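Polysialic acid O-acetyltransferase (Escherichia coli, PDB 3JQY) catalyses the O-acetylation of capsular polysialic acid, transferring acetyl groups from acetyl-CoA to long sialic acid polymers. Local coordinates at residues Q28-V33 with G45-S50; S38-V43 with V55-N60; N61-I66 with N83-I88; V77-D82 with I98-G103. One frame throughout, in Å; residues are numbered along the deposited sequence.

Contact 1 (Q28-V33 with G45-S50); sequences QDSFSV and GDLVNS
Leu47 reaches across to Phe31 with one methyl: CD1 lies 3.7 Å from CE2 of Phe31, at the edge of the ring and near its plane, and the two side chains cross at about a right angle. The same CD1 stands 4.0 Å from Ser30 OG, so a single methyl touches both ring and hydroxyl. Beside it, Ser30 CB rests 3.6 Å from Ser50 O, and Ser30 OG is 3.7 Å from Ser50 CB. The Gln28 side chain bends at its second torsion (chi2 -64°), and its end comes up beside Gly45.

The second shell fixes these groups. A type I turn from Gln28 to Phe31, with Phe31 N bonded to Gln28 O at 3.2 Å, leads into strand 31-35. Ser30 OG is hydrogen-bonded to Asn53 OD1 on the neighbouring strand, while Ser50 OG donates to Val48 O at 3.0 Å, coming from well above the carbonyl plane, and also bonds to Cys72 N. Leu47 leans further on Ile66 and Val70.

The contact is largely buried, near the N-terminal end of the left-handed beta-helix, where a turn meets the loop after strand 41-44. With the nearest CA atoms, those of Ser30 and Ser50, 5.9 Å apart and no backbone pairing between the segments, side-chain fit joins them; both serine hydroxyls spend their bonding on partners other than each other.

Contact 2 (S38-V43 with V55-N60); sequences SGNVFV and VQFNGN
Phe57 and Asn40 stack across the interior of a left-handed beta-helix, where two strands from different walls face each other. Strands 41-43 and 55-58 run 160° apart in direction with axes 9.7 Å from each other, too distant for backbone pairing, so side chains span the gap.

The tight part centres on the Phe57 ring. Asn40 CB sits over one face, 3.7 Å from the centroid and 12° off the ring normal, a CH-pi contact, and the Asn40 amide plane lies almost parallel to the ring. Val55 CG2 covers the opposite face toward the rim. At the ring edge, Phe42 CB approaches Phe57 CZ to 4.2 Å. With CG anti to the backbone N (chi1 175°), the Phe42 ring is carried to Val55, where its CD2 meets Val55 CG1 at 4.2 Å. That ring also meets Phe31, whereas the Phe57 ring meets Phe79 of the next coil with nearly parallel planes.

Val41, between Asn40 and Phe42, turns its side chain away from segment 55-60. Toward the turn, the packing gives way to polar, more solvent-accessible groups, among them the exposed Ser38. Here a side-chain carbonyl joins the two corners: Ser38 N donates to Asn60 OD1 at 2.8 Å, the donor lying tilted 34° from the carbonyl plane.

Contact 3 (N61-I66 with N83-I88); sequences NNKLII and NNYVRI
Ile65 is bonded through both its backbone N and O to the adjacent strand: Ile65 N donates to Val86 O at 2.8 Å with an N-H...O angle of 168°, and Ile65 O accepts from Ile88 N at 2.8 Å. This is parallel pairing between successive coils of the left-handed beta-helix, with strands 63-66 and 85-88 only 2° apart in direction. The ladder continues through Val86 N to Lys63 O (2.9 Å) and ends at Lys63 N, which bonds to Asn84 O at 3.0 Å. Asn84 O also accepts a bond from a water at 2.9 Å, and that water donates to Asn61 O as well, extending the link where the strands give way to turns. A second water joins Asn83 OD1 to Asn61 O, the latter bond weak.

At the turn before the strands, the amides of Asn62 and Asn84 lie side by side, pointing the same way, their planes 11° apart. Asn84 is held further at its OD1 by Ser104 N. Leu64 and Val86 follow on the inward face, with CD1 of Leu64 3.8 Å from CG1 of Val86; Phe79 touches both from another wall.

The other face carries Lys63, Tyr85, Ile65 and Arg87. The extended Arg87 passes its CG 4.1 Å from Ile65 CB and makes a salt bridge with Glu67. Next to it, Ile65 CD1 lies obliquely against the Tyr85 ring, 3.7 Å from Tyr85 CE1.

Contact 4 (V77-D82 with I98-G103); sequences VIFRGD and IVATKG
Arg80 O is gripped twice: Lys102 N donates to it at 2.7 Å and 174°, nearly straight, and Asn84 ND2 bonds to it from the adjacent turn. The CA of Thr101 adds a weaker CA-H...O approach at 3.4 Å to this same Arg80 O. Further back along the strands, Arg80 N donates to Ala100 O at 2.9 Å, while Ala100 N bonds to Ile78 O at 2.9 Å and Ile78 N to Ile98 O.

These bonds join parallel strands 77-80 and 98-101, neighbouring rungs on one wall of the left-handed beta-helix, whose directions differ by 14°. Val77, Phe79, Ile98 and Ala100 share the inward face; there Phe79 CD2 lies 4.1 Å from Ala100 CB, and Val86 of another wall touches both residues.

On the outer face, the extended Arg80 side chain runs over its neighbours. Its CB is 3.8 Å from Thr101 OG1, its NE is 3.6 Å from Val99 CG1, and Ile78 CG2 covers one guanidinium face at 3.9 Å above the plane. Thr101 N and Val99 O both bond to Thr122 OG1 on the next coil. The Thr101 side chain lies about 9 Å from Gly146, which probably binds acetyl-CoA, and Lys102 NZ makes a long, weak ion pair with Asp224 of a neighbouring subunit.

Contacts 3 and 4 are backbone ladders between successive coils, lying on two different walls of the beta-helix, whereas contacts 1 and 2 bring together parts of the chain without strand pairing. Contact 1 is the most buried of the four and lacks a clear hydrogen bond between its segments; in contacts 3 and 4 one sheet face is buried and the outward one lies nearer the surface. Strand 53-58, used in contact 2, is flanked in its sheet by strand 31-35 of contact 1 and strand 71-80 of contact 4. Aromatic rings tie contact 2 to both of these, while contact 3 joins contact 2 through the neighbouring strands 63-66 and 41-44.

Contact 1 (Q28-V33 with G45-S50)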
loop_
_atom_site.group_PDB
_atom_site.type_symbol
_atom_site.label_atom_id
_atom_site.label_comp_id
_atom_site.label_asym_id
_atom_site.label_seq_id
_atom_site.Cartn_x
_atom_site.Cartn_y
_atom_site.Cartn_z
ATOM N N GLN B 28 32.861 11.888 9.494
ATOM C CA GLN B 28 31.502 11.903 8.952
ATOM C C GLN B 28 30.497 11.937 10.095
ATOM O O GLN B 28 30.038 10.893 10.563
ATOM C CB GLN B 28 31.244 10.663 8.091
ATOM C CG GLN B 28 32.103 10.578 6.844
ATOM C CD GLN B 28 31.837 11.715 5.871
ATOM O OE1 GLN B 28 32.639 11.975 4.970
ATOM N NE2 GLN B 28 30.707 12.397 6.046
ATOM N N ASP B 29 30.140 13.137 10.534
ATOM C CA ASP B 29 29.306 13.280 11.721
ATOM C C ASP B 29 27.877 12.765 11.546
ATOM O O ASP B 29 27.153 12.604 12.530
ATOM C CB ASP B 29 29.302 14.732 12.211
ATOM C CG ASP B 29 29.003 15.726 11.103
ATOM O OD1 ASP B 29 28.252 15.377 10.166
ATOM O OD2 ASP B 29 29.517 16.865 11.175
ATOM N N SER B 30 27.472 12.495 10.309
ATOM C CA SER B 30 26.103 12.048 10.061
ATOM C C SER B 30 25.972 10.526 10.035
ATOM O O SER B 30 24.866 10.005 10.003
ATOM C CB SER B 30 25.555 12.631 8.752
ATOM O OG SER B 30 25.910 11.825 7.638
ATOM N N PHE B 31 27.099 9.821 10.053
ATOM C CA PHE B 31 27.080 8.364 9.960
ATOM C C PHE B 31 27.492 7.661 11.247
ATOM O O PHE B 31 28.341 8.144 12.002
ATOM C CB PHE B 31 27.995 7.884 8.829
ATOM C CG PHE B 31 27.308 7.755 7.496
ATOM C CD1 PHE B 31 26.850 6.524 7.058
ATOM C CD2 PHE B 31 27.138 8.863 6.675
ATOM C CE1 PHE B 31 26.226 6.394 5.831
ATOM C CE2 PHE B 31 26.513 8.741 5.440
ATOM C CZ PHE B 31 26.055 7.506 5.018
ATOM N N SER B 32 26.867 6.518 11.494
ATOM C CA SER B 32 27.381 5.560 12.455
ATOM C C SER B 32 27.828 4.359 11.646
ATOM O O SER B 32 27.149 3.959 10.701
ATOM C CB SER B 32 26.308 5.165 13.464
ATOM O OG SER B 32 25.253 4.458 12.835
ATOM N N VAL B 33 28.977 3.795 11.991
ATOM C CA VAL B 33 29.499 2.666 11.244
ATOM C C VAL B 33 29.709 1.488 12.171
ATOM O O VAL B 33 30.306 1.630 13.238
ATOM C CB VAL B 33 30.834 3.012 10.558
ATOM C CG1 VAL B 33 31.360 1.810 9.793
ATOM C CG2 VAL B 33 30.656 4.208 9.627
ATOM N N GLY B 45 32.397 11.258 0.806
ATOM C CA GLY B 45 32.752 12.622 0.458
ATOM C C GLY B 45 32.182 13.654 1.412
ATOM O O GLY B 45 31.701 13.328 2.500
ATOM N N ASP B 46 32.251 14.916 1.009
ATOM C CA ASP B 46 31.682 15.991 1.811
ATOM C C ASP B 46 30.190 16.088 1.533
ATOM O O ASP B 46 29.780 16.583 0.489
ATOM C CB ASP B 46 32.387 17.305 1.494
ATOM C CG ASP B 46 33.822 17.315 1.981
ATOM O OD1 ASP B 46 34.041 16.975 3.159
ATOM O OD2 ASP B 46 34.728 17.657 1.197
ATOM N N LEU B 47 29.386 15.605 2.472
ATOM C CA LEU B 47 27.949 15.508 2.259
ATOM C C LEU B 47 27.262 16.825 2.573
ATOM O O LEU B 47 27.853 17.716 3.176
ATOM C CB LEU B 47 27.354 14.406 3.131
ATOM C CG LEU B 47 28.030 13.042 2.981
ATOM C CD1 LEU B 47 27.330 12.030 3.875
ATOM C CD2 LEU B 47 28.034 12.594 1.523
ATOM N N VAL B 48 26.011 16.937 2.145
ATOM C CA VAL B 48 25.223 18.131 2.420
ATOM C C VAL B 48 23.903 17.778 3.094
ATOM O O VAL B 48 23.271 16.770 2.769
ATOM C CB VAL B 48 24.957 18.959 1.139
ATOM C CG1 VAL B 48 26.258 19.539 0.599
ATOM C CG2 VAL B 48 24.267 18.115 0.085
ATOM N N ASN B 49 23.503 18.610 4.053
ATOM C CA ASN B 49 22.223 18.451 4.740
ATOM C C ASN B 49 21.911 17.020 5.185
ATOM O O ASN B 49 20.770 16.570 5.077
ATOM C CB ASN B 49 21.100 18.966 3.836
ATOM C CG ASN B 49 19.783 19.126 4.571
ATOM O OD1 ASN B 49 19.750 19.535 5.733
ATOM N ND2 ASN B 49 18.689 18.809 3.892
ATOM N N SER B 50 22.920 16.320 5.696
ATOM C CA SER B 50 22.792 14.896 6.021
ATOM C C SER B 50 22.667 14.621 7.515
ATOM O O SER B 50 23.228 15.348 8.333
ATOM C CB SER B 50 23.988 14.129 5.459
ATOM O OG SER B 50 24.007 14.187 4.043
#

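Contact 2 (S38-V43 with V55-N60)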
loop_
_atom_site.group_PDB
_atom_site.type_symbol
_atom_site.label_atom_id
_atom_site.label_comp_id
_atom_site.label_asym_id
_atom_site.label_seq_id
_atom_site.Cartn_x
_atom_site.Cartn_y
_atom_site.Cartn_z
ATOM N N SER B 38 36.063 -8.259 7.765
ATOM C CA SER B 38 37.392 -7.775 7.409
ATOM C C SER B 38 37.426 -7.208 5.992
ATOM O O SER B 38 36.617 -7.578 5.140
ATOM C CB SER B 38 38.413 -8.910 7.526
ATOM O OG SER B 38 38.103 -9.947 6.615
ATOM N N GLY B 39 38.369 -6.304 5.755
ATOM C CA GLY B 39 38.628 -5.789 4.424
ATOM C C GLY B 39 37.599 -4.798 3.917
ATOM O O GLY B 39 37.669 -4.377 2.766
ATOM N N ASN B 40 36.646 -4.425 4.767
ATOM C CA ASN B 40 35.577 -3.510 4.358
ATOM C C ASN B 40 36.051 -2.071 4.197
ATOM O O ASN B 40 36.938 -1.620 4.922
ATOM C CB ASN B 40 34.422 -3.573 5.357
ATOM C CG ASN B 40 33.790 -4.946 5.421
ATOM O OD1 ASN B 40 33.607 -5.508 6.504
ATOM N ND2 ASN B 40 33.461 -5.499 4.262
ATOM N N VAL B 41 35.445 -1.347 3.254
ATOM C CA VAL B 41 35.837 0.025 2.977
ATOM C C VAL B 41 34.627 0.942 2.845
ATOM O O VAL B 41 33.681 0.627 2.137
ATOM C CB VAL B 41 36.667 0.104 1.684
ATOM C CG1 VAL B 41 36.928 1.541 1.308
ATOM C CG2 VAL B 41 37.979 -0.664 1.856
ATOM N N PHE B 42 34.669 2.073 3.542
ATOM C CA PHE B 42 33.650 3.102 3.422
ATOM C C PHE B 42 34.373 4.376 3.012
ATOM O O PHE B 42 35.218 4.878 3.756
ATOM C CB PHE B 42 32.927 3.268 4.765
ATOM C CG PHE B 42 31.918 4.391 4.801
ATOM C CD1 PHE B 42 31.226 4.774 3.662
ATOM C CD2 PHE B 42 31.649 5.049 5.989
ATOM C CE1 PHE B 42 30.288 5.796 3.713
ATOM C CE2 PHE B 42 30.718 6.076 6.041
ATOM C CZ PHE B 42 30.032 6.441 4.906
ATOM N N VAL B 43 34.079 4.867 1.812
ATOM C CA VAL B 43 34.652 6.119 1.333
ATOM C C VAL B 43 33.526 7.132 1.219
ATOM O O VAL B 43 32.569 6.918 0.474
ATOM C CB VAL B 43 35.324 5.952 -0.040
ATOM C CG1 VAL B 43 35.894 7.281 -0.516
ATOM C CG2 VAL B 43 36.415 4.890 0.030
ATOM N N VAL B 55 25.805 2.621 8.414
ATOM C CA VAL B 55 26.341 1.562 7.575
ATOM C C VAL B 55 26.694 0.374 8.467
ATOM O O VAL B 55 27.297 0.532 9.533
ATOM C CB VAL B 55 27.555 2.022 6.743
ATOM C CG1 VAL B 55 28.657 2.534 7.641
ATOM C CG2 VAL B 55 28.072 0.880 5.866
ATOM N N GLN B 56 26.269 -0.804 8.036
ATOM C CA GLN B 56 26.477 -2.035 8.775
ATOM C C GLN B 56 27.141 -3.036 7.846
ATOM O O GLN B 56 26.568 -3.415 6.831
ATOM C CB GLN B 56 25.133 -2.584 9.263
ATOM C CG GLN B 56 25.216 -3.927 9.963
ATOM C CD GLN B 56 25.702 -3.808 11.386
ATOM O OE1 GLN B 56 25.163 -3.028 12.174
ATOM N NE2 GLN B 56 26.723 -4.587 11.731
ATOM N N PHE B 57 28.353 -3.458 8.186
ATOM C CA PHE B 57 29.055 -4.475 7.411
ATOM C C PHE B 57 28.933 -5.812 8.133
ATOM O O PHE B 57 29.575 -6.020 9.164
ATOM C CB PHE B 57 30.547 -4.134 7.281
ATOM C CG PHE B 57 30.846 -2.902 6.449
ATOM C CD1 PHE B 57 30.782 -2.950 5.064
ATOM C CD2 PHE B 57 31.242 -1.720 7.053
ATOM C CE1 PHE B 57 31.077 -1.839 4.299
ATOM C CE2 PHE B 57 31.542 -0.600 6.295
ATOM C CZ PHE B 57 31.462 -0.660 4.913
ATOM N N ASN B 58 28.103 -6.705 7.603
ATOM C CA ASN B 58 27.980 -8.059 8.143
ATOM C C ASN B 58 28.615 -9.054 7.177
ATOM O O ASN B 58 27.969 -10.003 6.728
ATOM C CB ASN B 58 26.512 -8.444 8.349
ATOM C CG ASN B 58 25.858 -7.715 9.510
ATOM O OD1 ASN B 58 26.523 -7.288 10.448
ATOM N ND2 ASN B 58 24.538 -7.577 9.447
ATOM N N GLY B 59 29.880 -8.822 6.856
ATOM C CA GLY B 59 30.598 -9.637 5.895
ATOM C C GLY B 59 31.940 -9.005 5.574
ATOM O O GLY B 59 32.333 -8.030 6.201
ATOM N N ASN B 60 32.628 -9.558 4.583
ATOM C CA ASN B 60 33.984 -9.130 4.255
ATOM C C ASN B 60 34.119 -8.529 2.862
ATOM O O ASN B 60 33.342 -8.844 1.959
ATOM C CB ASN B 60 34.933 -10.326 4.366
ATOM C CG ASN B 60 34.768 -11.082 5.668
ATOM O OD1 ASN B 60 34.619 -10.483 6.731
ATOM N ND2 ASN B 60 34.801 -12.411 5.591
#

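Contact 3 (N61-I66 with N83-I88)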
loop_
_atom_site.group_PDB
_atom_site.type_symbol
_atom_site.label_atom_id
_atom_site.label_comp_id
_atom_site.label_asym_id
_atom_site.label_seq_id
_atom_site.Cartn_x
_atom_site.Cartn_y
_atom_site.Cartn_z
ATOM N N ASN B 61 35.128 -7.679 2.694
ATOM C CA ASN B 61 35.508 -7.174 1.379
ATOM C C ASN B 61 34.374 -6.462 0.665
ATOM O O ASN B 61 34.216 -6.592 -0.551
ATOM C CB ASN B 61 36.058 -8.308 0.514
ATOM C CG ASN B 61 37.272 -8.964 1.138
ATOM O OD1 ASN B 61 37.450 -10.179 1.055
ATOM N ND2 ASN B 61 38.105 -8.160 1.789
ATOM N N ASN B 62 33.586 -5.717 1.433
ATOM C CA ASN B 62 32.522 -4.888 0.874
ATOM C C ASN B 62 33.019 -3.470 0.674
ATOM O O ASN B 62 33.991 -3.056 1.295
ATOM C CB ASN B 62 31.330 -4.862 1.825
ATOM C CG ASN B 62 30.769 -6.241 2.085
ATOM O OD1 ASN B 62 30.913 -6.792 3.176
ATOM N ND2 ASN B 62 30.131 -6.808 1.081
ATOM N N LYS B 63 32.349 -2.721 -0.194
ATOM C CA LYS B 63 32.691 -1.318 -0.387
ATOM C C LYS B 63 31.460 -0.434 -0.521
ATOM O O LYS B 63 30.554 -0.725 -1.308
ATOM C CB LYS B 63 33.602 -1.135 -1.600
ATOM C CG LYS B 63 34.249 0.260 -1.666
ATOM C CD LYS B 63 35.288 0.349 -2.780
ATOM C CE LYS B 63 35.965 1.712 -2.805
ATOM N NZ LYS B 63 36.969 1.803 -3.903
ATOM N N LEU B 64 31.437 0.637 0.267
ATOM C CA LEU B 64 30.432 1.690 0.145
ATOM C C LEU B 64 31.136 2.979 -0.251
ATOM O O LEU B 64 32.070 3.411 0.428
ATOM C CB LEU B 64 29.696 1.897 1.466
ATOM C CG LEU B 64 28.783 3.126 1.555
ATOM C CD1 LEU B 64 27.694 3.055 0.501
ATOM C CD2 LEU B 64 28.179 3.264 2.946
ATOM N N ILE B 65 30.685 3.576 -1.349
ATOM C CA ILE B 65 31.214 4.847 -1.826
ATOM C C ILE B 65 30.070 5.844 -1.912
ATOM O O ILE B 65 29.076 5.598 -2.599
ATOM C CB ILE B 65 31.784 4.720 -3.249
ATOM C CG1 ILE B 65 32.974 3.767 -3.274
ATOM C CG2 ILE B 65 32.167 6.107 -3.801
ATOM C CD1 ILE B 65 33.337 3.316 -4.672
ATOM N N ILE B 66 30.199 6.963 -1.211
ATOM C CA ILE B 66 29.215 8.031 -1.334
ATOM C C ILE B 66 29.957 9.305 -1.705
ATOM O O ILE B 66 30.867 9.725 -0.995
ATOM C CB ILE B 66 28.451 8.256 -0.015
ATOM C CG1 ILE B 66 27.813 6.952 0.472
ATOM C CG2 ILE B 66 27.400 9.360 -0.194
ATOM C CD1 ILE B 66 26.994 7.100 1.737
ATOM N N ASN B 83 31.929 -9.133 -0.781
ATOM C CA ASN B 83 32.150 -8.652 -2.135
ATOM C C ASN B 83 30.981 -7.859 -2.708
ATOM O O ASN B 83 30.773 -7.848 -3.925
ATOM C CB ASN B 83 32.493 -9.825 -3.059
ATOM C CG ASN B 83 33.696 -10.614 -2.572
ATOM O OD1 ASN B 83 34.737 -10.041 -2.261
ATOM N ND2 ASN B 83 33.554 -11.933 -2.502
ATOM N N ASN B 84 30.216 -7.219 -1.830
ATOM C CA ASN B 84 29.164 -6.292 -2.246
ATOM C C ASN B 84 29.733 -4.907 -2.518
ATOM O O ASN B 84 30.798 -4.557 -2.008
ATOM C CB ASN B 84 28.095 -6.163 -1.152
ATOM C CG ASN B 84 27.416 -7.482 -0.835
ATOM O OD1 ASN B 84 26.605 -7.974 -1.609
ATOM N ND2 ASN B 84 27.726 -8.040 0.323
ATOM N N TYR B 85 29.003 -4.111 -3.298
ATOM C CA TYR B 85 29.470 -2.797 -3.745
ATOM C C TYR B 85 28.262 -1.881 -3.851
ATOM O O TYR B 85 27.279 -2.219 -4.509
ATOM C CB TYR B 85 30.128 -2.936 -5.119
ATOM C CG TYR B 85 30.624 -1.655 -5.764
ATOM C CD1 TYR B 85 31.886 -1.147 -5.477
ATOM C CD2 TYR B 85 29.838 -0.974 -6.689
ATOM C CE1 TYR B 85 32.348 0.014 -6.084
ATOM C CE2 TYR B 85 30.291 0.186 -7.301
ATOM C CZ TYR B 85 31.541 0.675 -6.994
ATOM O OH TYR B 85 31.975 1.829 -7.607
ATOM N N VAL B 86 28.324 -0.740 -3.175
ATOM C CA VAL B 86 27.276 0.272 -3.272
ATOM C C VAL B 86 27.943 1.614 -3.568
ATOM O O VAL B 86 28.863 2.030 -2.856
ATOM C CB VAL B 86 26.454 0.382 -1.964
ATOM C CG1 VAL B 86 25.422 1.513 -2.054
ATOM C CG2 VAL B 86 25.760 -0.945 -1.648
ATOM N N ARG B 87 27.491 2.281 -4.627
ATOM C CA ARG B 87 28.044 3.580 -4.980
ATOM C C ARG B 87 26.926 4.571 -5.212
ATOM O O ARG B 87 26.025 4.333 -6.028
ATOM C CB ARG B 87 28.912 3.502 -6.235
ATOM C CG ARG B 87 29.492 4.851 -6.654
ATOM C CD ARG B 87 30.313 4.729 -7.948
ATOM N NE ARG B 87 30.865 6.020 -8.372
ATOM C CZ ARG B 87 31.588 6.205 -9.475
ATOM N NH1 ARG B 87 31.852 5.183 -10.279
ATOM N NH2 ARG B 87 32.046 7.417 -9.777
ATOM N N ILE B 88 26.989 5.680 -4.490
ATOM C CA ILE B 88 25.994 6.730 -4.620
ATOM C C ILE B 88 26.661 7.969 -5.205
ATOM O O ILE B 88 27.537 8.565 -4.584
ATOM C CB ILE B 88 25.346 7.038 -3.267
ATOM C CG1 ILE B 88 24.702 5.770 -2.694
ATOM C CG2 ILE B 88 24.317 8.157 -3.404
ATOM C CD1 ILE B 88 24.030 5.962 -1.354
HETATM O O HOH W 1 33.448 -5.004 -3.177
HETATM O O HOH W 2 35.898 -7.610 -3.244
#

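Contact 4 (V77-D82 with I98-G103)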
loop_
_atom_site.group_PDB
_atom_site.type_symbol
_atom_site.label_atom_id
_atom_site.label_comp_id
_atom_site.label_asym_id
_atom_site.label_seq_id
_atom_site.Cartn_x
_atom_site.Cartn_y
_atom_site.Cartn_z
ATOM N N VAL B 77 22.546 1.487 5.143
ATOM C CA VAL B 77 23.107 0.571 4.154
ATOM C C VAL B 77 23.631 -0.654 4.885
ATOM O O VAL B 77 24.506 -0.545 5.738
ATOM C CB VAL B 77 24.261 1.214 3.360
ATOM C CG1 VAL B 77 24.747 0.262 2.297
ATOM C CG2 VAL B 77 23.812 2.528 2.732
ATOM N N ILE B 78 23.061 -1.813 4.571
ATOM C CA ILE B 78 23.466 -3.050 5.221
ATOM C C ILE B 78 24.134 -3.964 4.212
ATOM O O ILE B 78 23.588 -4.215 3.135
ATOM C CB ILE B 78 22.271 -3.778 5.858
ATOM C CG1 ILE B 78 21.589 -2.870 6.879
ATOM C CG2 ILE B 78 22.736 -5.085 6.501
ATOM C CD1 ILE B 78 20.324 -3.446 7.462
ATOM N N PHE B 79 25.321 -4.449 4.561
ATOM C CA PHE B 79 26.052 -5.397 3.721
ATOM C C PHE B 79 25.963 -6.788 4.338
ATOM O O PHE B 79 26.411 -6.994 5.468
ATOM C CB PHE B 79 27.525 -4.988 3.603
ATOM C CG PHE B 79 27.751 -3.766 2.764
ATOM C CD1 PHE B 79 27.862 -2.515 3.354
ATOM C CD2 PHE B 79 27.839 -3.865 1.387
ATOM C CE1 PHE B 79 28.067 -1.383 2.583
ATOM C CE2 PHE B 79 28.050 -2.733 0.606
ATOM C CZ PHE B 79 28.162 -1.496 1.204
ATOM N N ARG B 80 25.373 -7.730 3.609
ATOM C CA ARG B 80 25.284 -9.119 4.073
ATOM C C ARG B 80 26.180 -9.993 3.208
ATOM O O ARG B 80 26.038 -10.037 1.990
ATOM C CB ARG B 80 23.837 -9.620 4.024
ATOM C CG ARG B 80 22.854 -8.781 4.836
ATOM C CD ARG B 80 21.548 -9.538 5.035
ATOM N NE ARG B 80 20.438 -8.667 5.420
ATOM C CZ ARG B 80 20.256 -8.183 6.643
ATOM N NH1 ARG B 80 21.117 -8.469 7.611
ATOM N NH2 ARG B 80 19.214 -7.401 6.891
ATOM N N GLY B 81 27.120 -10.689 3.830
ATOM C CA GLY B 81 28.036 -11.492 3.052
ATOM C C GLY B 81 29.133 -10.633 2.456
ATOM O O GLY B 81 29.379 -9.517 2.923
ATOM N N ASP B 82 29.767 -11.138 1.401
ATOM C CA ASP B 82 31.036 -10.589 0.925
ATOM C C ASP B 82 30.967 -10.002 -0.478
ATOM O O ASP B 82 30.079 -10.341 -1.265
ATOM C CB ASP B 82 32.107 -11.690 0.912
ATOM C CG ASP B 82 32.185 -12.462 2.217
ATOM O OD1 ASP B 82 31.786 -11.925 3.271
ATOM O OD2 ASP B 82 32.659 -13.618 2.187
ATOM N N ILE B 98 19.068 0.317 2.037
ATOM C CA ILE B 98 19.685 -0.426 0.951
ATOM C C ILE B 98 20.370 -1.657 1.524
ATOM O O ILE B 98 21.270 -1.538 2.347
ATOM C CB ILE B 98 20.754 0.408 0.221
ATOM C CG1 ILE B 98 20.131 1.661 -0.407
ATOM C CG2 ILE B 98 21.448 -0.441 -0.838
ATOM C CD1 ILE B 98 21.165 2.595 -1.031
ATOM N N VAL B 99 19.942 -2.837 1.094
ATOM C CA VAL B 99 20.571 -4.071 1.551
ATOM C C VAL B 99 21.249 -4.767 0.374
ATOM O O VAL B 99 20.585 -5.165 -0.587
ATOM C CB VAL B 99 19.551 -5.005 2.241
ATOM C CG1 VAL B 99 20.237 -6.263 2.778
ATOM C CG2 VAL B 99 18.835 -4.253 3.363
ATOM N N ALA B 100 22.573 -4.898 0.464
ATOM C CA ALA B 100 23.392 -5.528 -0.573
ATOM C C ALA B 100 23.869 -6.876 -0.061
ATOM O O ALA B 100 24.632 -6.948 0.902
ATOM C CB ALA B 100 24.588 -4.638 -0.933
ATOM N N THR B 101 23.418 -7.942 -0.711
ATOM C CA THR B 101 23.532 -9.281 -0.143
ATOM C C THR B 101 24.289 -10.226 -1.059
ATOM O O THR B 101 23.972 -10.351 -2.245
ATOM C CB THR B 101 22.128 -9.885 0.115
ATOM O OG1 THR B 101 21.429 -9.095 1.084
ATOM C CG2 THR B 101 22.241 -11.316 0.617
ATOM N N LYS B 102 25.286 -10.873 -0.515
ATOM C CA LYS B 102 25.995 -11.913 -1.207
ATOM C C LYS B 102 26.554 -11.601 -2.583
ATOM O O LYS B 102 26.397 -12.346 -3.523
ATOM C CB LYS B 102 25.143 -13.144 -1.282
ATOM C CG LYS B 102 24.933 -13.773 0.035
ATOM C CD LYS B 102 23.832 -14.788 -0.010
ATOM C CE LYS B 102 23.866 -15.583 1.157
ATOM N NZ LYS B 102 22.736 -15.423 1.995
ATOM N N GLY B 103 27.250 -10.498 -2.644
ATOM C CA GLY B 103 27.930 -10.118 -3.868
ATOM C C GLY B 103 27.051 -9.332 -4.814
ATOM O O GLY B 103 27.081 -9.554 -6.023
#